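Local structure of nonsense-mediated mRNA decay protein 2 (Saccharomyces cerevisiae, 4LUN) at residues Leu30-Leu44 against Ser55-Tyr68. The protein takes part in the nonsense-mediated decay of mRNAs carrying premature stop codons, this chain being its N-terminal MIF4G domain, and binds UPF1 through its C-terminus. Sequence-based numbering, arbitrary orientation.
Sequences LDSSIKRNTGFIKKL and SLLKDLSEASLEKY
Phe-40 lies against Leu-65 and Leu-56 in the tightly packed half of this contact. With CG anti to the backbone N (chi1 -177°), the ring is directed at the other segment, and Leu-65 CD1 sits over the middle of one face, 3.8 Å from the ring centroid. Leu-56 CD2 comes in obliquely, reaching Phe-40 CE1 and, further along the helix, Lys-43 CB and Leu-44. Asn-37 CB likewise lies over one face of the Tyr-68 ring, offset toward the rim. Beyond, Leu-56, Leu-60 and Leu-65 rest on helix 87-104, while Ile-41 and Leu-44 meet helix 69-81.

One side of this core is the buried carboxylate of Asp-59, met by Arg-36 and Lys-43, which lead out to partly exposed Glu-62 and Asp-31. Arg-36 turns NE and NH2 side-on to Asp-59, both donating to OD1 within the guanidinium plane, although that plane stands 73° from the carboxylate; NE meets the oxygen nearly along its C-O bond, at 3.2 Å. Arg-36 NH1 reaches back 3.2 Å to Asp-31 OD2. The salt bridges of NH2 to Glu-62 OE1 and of Lys-43 NZ to Asp-59 OD2 are modelled implausibly close, so their lengths are doubtful. A leucine in place of Arg-36 would probably strip Asp-59 OD1 of both these donors and leave the Asp-31 and Glu-62 carboxylates without this guanidinium.

The 34-44 and 55-60 helical segments run nearly antiparallel, at 153°, as neighbours in the HEAT-repeat-like, all-helical MIF4G domain. A single beta bridge, Asp-31 with Ala-63, joins the loop entering one helix to the loop leaving the other: Asp-31 N gives a nearly straight bond to Glu-62 O at 3.0 Å, and Ser-64 N returns one to Asp-31 O.

Past this bridge the packing thins. Leu-30, an exposed residue, touches Ser-64 through CB and Glu-62 O through CD2, whereas exposed Ile-34 brings CD1 to the ring edge, 3.6 Å from Tyr-68 OH.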
loop_
_atom_site.group_PDB
_atom_site.type_symbol
_atom_site.label_atom_id
_atom_site.label_comp_id
_atom_site.label_asym_id
_atom_site.label_seq_id
_atom_site.Cartn_x
_atom_site.Cartn_y
_atom_site.Cartn_z
ATOM N N LEU A 30 23.000 -3.380 29.923
ATOM C CA LEU A 30 22.123 -2.434 29.241
ATOM C C LEU A 30 21.385 -1.545 30.240
ATOM O O LEU A 30 21.157 -1.941 31.389
ATOM C CB LEU A 30 21.123 -3.180 28.365
ATOM C CG LEU A 30 21.728 -3.921 27.172
ATOM C CD1 LEU A 30 20.703 -4.855 26.548
ATOM C CD2 LEU A 30 22.258 -2.930 26.137
ATOM N N ASP A 31 21.024 -0.344 29.785
ATOM C CA ASP A 31 20.271 0.633 30.575
ATOM C C ASP A 31 18.804 0.233 30.580
ATOM O O ASP A 31 18.120 0.366 29.562
ATOM C CB ASP A 31 20.442 2.018 29.949
ATOM C CG ASP A 31 19.794 3.137 30.766
ATOM O OD1 ASP A 31 18.939 2.858 31.632
ATOM O OD2 ASP A 31 20.139 4.313 30.524
ATOM N N SER A 32 18.322 -0.267 31.714
ATOM C CA SER A 32 16.928 -0.689 31.821
ATOM C C SER A 32 16.099 0.289 32.642
ATOM O O SER A 32 14.965 -0.013 33.021
ATOM C CB SER A 32 16.820 -2.100 32.412
ATOM O OG SER A 32 17.283 -2.141 33.748
ATOM N N SER A 33 16.656 1.468 32.899
ATOM C CA SER A 33 15.990 2.455 33.746
ATOM C C SER A 33 14.675 2.944 33.149
ATOM O O SER A 33 14.497 2.965 31.924
ATOM C CB SER A 33 16.908 3.653 33.993
ATOM O OG SER A 33 17.056 4.411 32.808
ATOM N N ILE A 34 13.759 3.347 34.022
ATOM C CA ILE A 34 12.474 3.877 33.587
ATOM C C ILE A 34 12.678 5.124 32.722
ATOM O O ILE A 34 12.048 5.259 31.672
ATOM C CB ILE A 34 11.545 4.193 34.768
ATOM C CG1 ILE A 34 11.191 2.919 35.545
ATOM C CG2 ILE A 34 10.293 4.907 34.286
ATOM C CD1 ILE A 34 10.565 1.826 34.697
ATOM N N LYS A 35 13.575 6.017 33.149
ATOM C CA LYS A 35 13.849 7.235 32.386
ATOM C C LYS A 35 14.295 6.914 30.961
ATOM O O LYS A 35 13.785 7.497 29.999
ATOM C CB LYS A 35 14.904 8.100 33.091
ATOM C CG LYS A 35 15.206 9.423 32.393
ATOM C CD LYS A 35 15.898 10.409 33.354
ATOM C CE LYS A 35 17.416 10.272 33.340
ATOM N NZ LYS A 35 18.067 11.147 34.388
ATOM N N ARG A 36 15.211 5.961 30.827
ATOM C CA ARG A 36 15.760 5.609 29.516
ATOM C C ARG A 36 14.686 5.021 28.618
ATOM O O ARG A 36 14.606 5.342 27.425
ATOM C CB ARG A 36 16.899 4.596 29.652
ATOM C CG ARG A 36 17.714 4.434 28.376
ATOM C CD ARG A 36 18.378 5.748 28.022
ATOM N NE ARG A 36 19.024 5.723 26.714
ATOM C CZ ARG A 36 20.277 5.332 26.512
ATOM N NH1 ARG A 36 21.018 4.920 27.535
ATOM N NH2 ARG A 36 20.788 5.349 25.289
ATOM N N ASN A 37 13.864 4.150 29.195
ATOM C CA ASN A 37 12.883 3.410 28.413
ATOM C C ASN A 37 11.690 4.273 28.037
ATOM O O ASN A 37 11.179 4.175 26.929
ATOM C CB ASN A 37 12.442 2.140 29.145
ATOM C CG ASN A 37 13.551 1.096 29.231
ATOM O OD1 ASN A 37 14.120 0.688 28.219
ATOM N ND2 ASN A 37 13.868 0.669 30.449
ATOM N N THR A 38 11.239 5.123 28.956
ATOM C CA THR A 38 10.185 6.068 28.613
ATOM C C THR A 38 10.714 7.132 27.653
ATOM O O THR A 38 9.962 7.666 26.839
ATOM C CB THR A 38 9.574 6.747 29.857
ATOM O OG1 THR A 38 10.612 7.363 30.623
ATOM C CG2 THR A 38 8.855 5.737 30.713
ATOM N N GLY A 39 12.006 7.432 27.749
ATOM C CA GLY A 39 12.635 8.381 26.851
ATOM C C GLY A 39 12.651 7.832 25.433
ATOM O O GLY A 39 12.572 8.584 24.458
ATOM N N PHE A 40 12.749 6.513 25.317
ATOM C CA PHE A 40 12.681 5.863 24.009
ATOM C C PHE A 40 11.280 5.977 23.397
ATOM O O PHE A 40 11.139 6.300 22.214
ATOM C CB PHE A 40 13.114 4.398 24.106
ATOM C CG PHE A 40 13.135 3.681 22.777
ATOM C CD1 PHE A 40 14.151 3.915 21.866
ATOM C CD2 PHE A 40 12.141 2.776 22.445
ATOM C CE1 PHE A 40 14.171 3.263 20.644
ATOM C CE2 PHE A 40 12.163 2.118 21.222
ATOM C CZ PHE A 40 13.178 2.370 20.327
ATOM N N ILE A 41 10.250 5.711 24.200
ATOM C CA ILE A 41 8.864 5.821 23.740
ATOM C C ILE A 41 8.544 7.234 23.264
ATOM O O ILE A 41 7.890 7.420 22.231
ATOM C CB ILE A 41 7.859 5.434 24.845
ATOM C CG1 ILE A 41 8.042 3.977 25.259
ATOM C CG2 ILE A 41 6.423 5.652 24.372
ATOM C CD1 ILE A 41 7.860 3.010 24.142
ATOM N N LYS A 42 9.004 8.227 24.019
ATOM C CA LYS A 42 8.797 9.623 23.650
ATOM C C LYS A 42 9.454 9.959 22.322
ATOM O O LYS A 42 8.913 10.726 21.528
ATOM C CB LYS A 42 9.325 10.562 24.738
ATOM C CG LYS A 42 8.323 10.854 25.832
ATOM C CD LYS A 42 8.835 11.940 26.766
ATOM C CE LYS A 42 9.486 11.347 28.001
ATOM N NZ LYS A 42 10.166 12.394 28.822
ATOM N N LYS A 43 10.628 9.389 22.083
ATOM C CA LYS A 43 11.320 9.601 20.820
ATOM C C LYS A 43 10.546 8.962 19.655
ATOM O O LYS A 43 10.412 9.564 18.583
ATOM C CB LYS A 43 12.752 9.069 20.896
ATOM C CG LYS A 43 13.753 9.896 20.103
ATOM C CD LYS A 43 15.171 9.390 20.303
ATOM C CE LYS A 43 15.730 9.814 21.651
ATOM N NZ LYS A 43 16.760 8.850 22.138
ATOM N N LEU A 44 10.020 7.759 19.877
ATOM C CA LEU A 44 9.205 7.071 18.868
ATOM C C LEU A 44 7.978 7.901 18.503
ATOM O O LEU A 44 7.629 8.038 17.325
ATOM C CB LEU A 44 8.743 5.700 19.380
ATOM C CG LEU A 44 9.722 4.528 19.416
ATOM C CD1 LEU A 44 9.029 3.287 19.974
ATOM C CD2 LEU A 44 10.294 4.247 18.033
ATOM N N SER A 55 19.398 8.426 16.125
ATOM C CA SER A 55 19.278 8.595 17.568
ATOM C C SER A 55 18.588 7.392 18.201
ATOM O O SER A 55 19.011 6.902 19.248
ATOM C CB SER A 55 18.514 9.881 17.897
ATOM O OG SER A 55 18.148 9.923 19.268
ATOM N N LEU A 56 17.526 6.919 17.554
ATOM C CA LEU A 56 16.786 5.757 18.037
ATOM C C LEU A 56 17.620 4.482 17.960
ATOM O O LEU A 56 17.493 3.597 18.809
ATOM C CB LEU A 56 15.490 5.584 17.241
ATOM C CG LEU A 56 14.362 6.565 17.561
ATOM C CD1 LEU A 56 13.415 6.712 16.377
ATOM C CD2 LEU A 56 13.599 6.104 18.791
ATOM N N LEU A 57 18.469 4.384 16.941
ATOM C CA LEU A 57 19.321 3.209 16.794
ATOM C C LEU A 57 20.351 3.140 17.914
ATOM O O LEU A 57 20.746 2.054 18.334
ATOM C CB LEU A 57 20.010 3.188 15.425
ATOM C CG LEU A 57 19.114 2.837 14.232
ATOM C CD1 LEU A 57 19.925 2.760 12.945
ATOM C CD2 LEU A 57 18.374 1.531 14.479
ATOM N N LYS A 58 20.782 4.305 18.393
ATOM C CA LYS A 58 21.723 4.375 19.509
ATOM C C LYS A 58 21.088 3.805 20.772
ATOM O O LYS A 58 21.718 3.032 21.496
ATOM C CB LYS A 58 22.172 5.818 19.744
ATOM C CG LYS A 58 23.380 5.960 20.661
ATOM C CD LYS A 58 23.811 7.414 20.779
ATOM C CE LYS A 58 22.704 8.268 21.382
ATOM N NZ LYS A 58 22.268 9.374 20.477
ATOM N N ASP A 59 19.838 4.186 21.025
ATOM C CA ASP A 59 19.080 3.672 22.164
ATOM C C ASP A 59 18.921 2.161 22.102
ATOM O O ASP A 59 19.025 1.476 23.118
ATOM C CB ASP A 59 17.692 4.315 22.231
ATOM C CG ASP A 59 17.741 5.794 22.578
ATOM O OD1 ASP A 59 18.092 6.127 23.730
ATOM O OD2 ASP A 59 17.411 6.621 21.702
ATOM N N LEU A 60 18.653 1.641 20.908
ATOM C CA LEU A 60 18.521 0.200 20.725
ATOM C C LEU A 60 19.817 -0.528 21.043
ATOM O O LEU A 60 19.803 -1.706 21.404
ATOM C CB LEU A 60 18.056 -0.125 19.303
ATOM C CG LEU A 60 16.551 0.050 19.130
ATOM C CD1 LEU A 60 16.169 0.084 17.657
ATOM C CD2 LEU A 60 15.838 -1.079 19.852
ATOM N N SER A 61 20.938 0.172 20.912
ATOM C CA SER A 61 22.228 -0.426 21.223
ATOM C C SER A 61 22.674 -0.108 22.644
ATOM O O SER A 61 23.721 -0.577 23.084
ATOM C CB SER A 61 23.301 0.022 20.224
ATOM O OG SER A 61 23.752 1.335 20.499
ATOM N N GLU A 62 21.879 0.681 23.362
ATOM C CA GLU A 62 22.240 1.073 24.728
ATOM C C GLU A 62 21.176 0.705 25.756
ATOM O O GLU A 62 21.491 0.378 26.904
ATOM C CB GLU A 62 22.523 2.577 24.797
ATOM C CG GLU A 62 23.818 2.997 24.116
ATOM C CD GLU A 62 23.991 4.505 24.061
ATOM O OE1 GLU A 62 23.082 5.231 24.515
ATOM O OE2 GLU A 62 25.038 4.964 23.559
ATOM N N ALA A 63 19.914 0.774 25.348
ATOM C CA ALA A 63 18.809 0.534 26.269
ATOM C C ALA A 63 18.320 -0.902 26.226
ATOM O O ALA A 63 18.288 -1.530 25.164
ATOM C CB ALA A 63 17.664 1.485 25.983
ATOM N N SER A 64 17.945 -1.409 27.395
ATOM C CA SER A 64 17.229 -2.667 27.515
ATOM C C SER A 64 15.753 -2.325 27.569
ATOM O O SER A 64 15.258 -1.816 28.577
ATOM C CB SER A 64 17.622 -3.405 28.789
ATOM O OG SER A 64 16.716 -4.464 29.049
ATOM N N LEU A 65 15.062 -2.617 26.477
ATOM C CA LEU A 65 13.692 -2.173 26.267
ATOM C C LEU A 65 12.674 -3.302 26.424
ATOM O O LEU A 65 11.482 -3.106 26.184
ATOM C CB LEU A 65 13.580 -1.583 24.864
ATOM C CG LEU A 65 14.429 -0.348 24.574
ATOM C CD1 LEU A 65 14.637 -0.160 23.086
ATOM C CD2 LEU A 65 13.765 0.880 25.157
ATOM N N GLU A 66 13.145 -4.474 26.839
ATOM C CA GLU A 66 12.315 -5.683 26.890
ATOM C C GLU A 66 10.985 -5.545 27.643
ATOM O O GLU A 66 9.950 -6.026 27.188
ATOM C CB GLU A 66 13.120 -6.845 27.482
ATOM C CG GLU A 66 12.556 -8.217 27.153
ATOM C CD GLU A 66 12.750 -8.588 25.692
ATOM O OE1 GLU A 66 11.778 -9.056 25.063
ATOM O OE2 GLU A 66 13.878 -8.415 25.178
ATOM N N LYS A 67 11.003 -4.901 28.802
ATOM C CA LYS A 67 9.792 -4.813 29.608
ATOM C C LYS A 67 8.832 -3.756 29.074
ATOM O O LYS A 67 7.681 -3.687 29.511
ATOM C CB LYS A 67 10.119 -4.547 31.081
ATOM C CG LYS A 67 11.371 -3.717 31.298
ATOM C CD LYS A 67 12.601 -4.596 31.517
ATOM C CE LYS A 67 13.615 -4.415 30.392
ATOM N NZ LYS A 67 13.652 -3.006 29.910
ATOM N N TYR A 68 9.306 -2.930 28.142
ATOM C CA TYR A 68 8.447 -1.938 27.495
ATOM C C TYR A 68 8.038 -2.376 26.083
ATOM O O TYR A 68 7.467 -1.594 25.327
ATOM C CB TYR A 68 9.130 -0.562 27.443
ATOM C CG TYR A 68 8.897 0.311 28.669
ATOM C CD1 TYR A 68 8.008 1.378 28.628
ATOM C CD2 TYR A 68 9.563 0.064 29.864
ATOM C CE1 TYR A 68 7.789 2.176 29.744
ATOM C CE2 TYR A 68 9.353 0.858 30.982
ATOM C CZ TYR A 68 8.465 1.907 30.918
ATOM O OH TYR A 68 8.254 2.699 32.031
#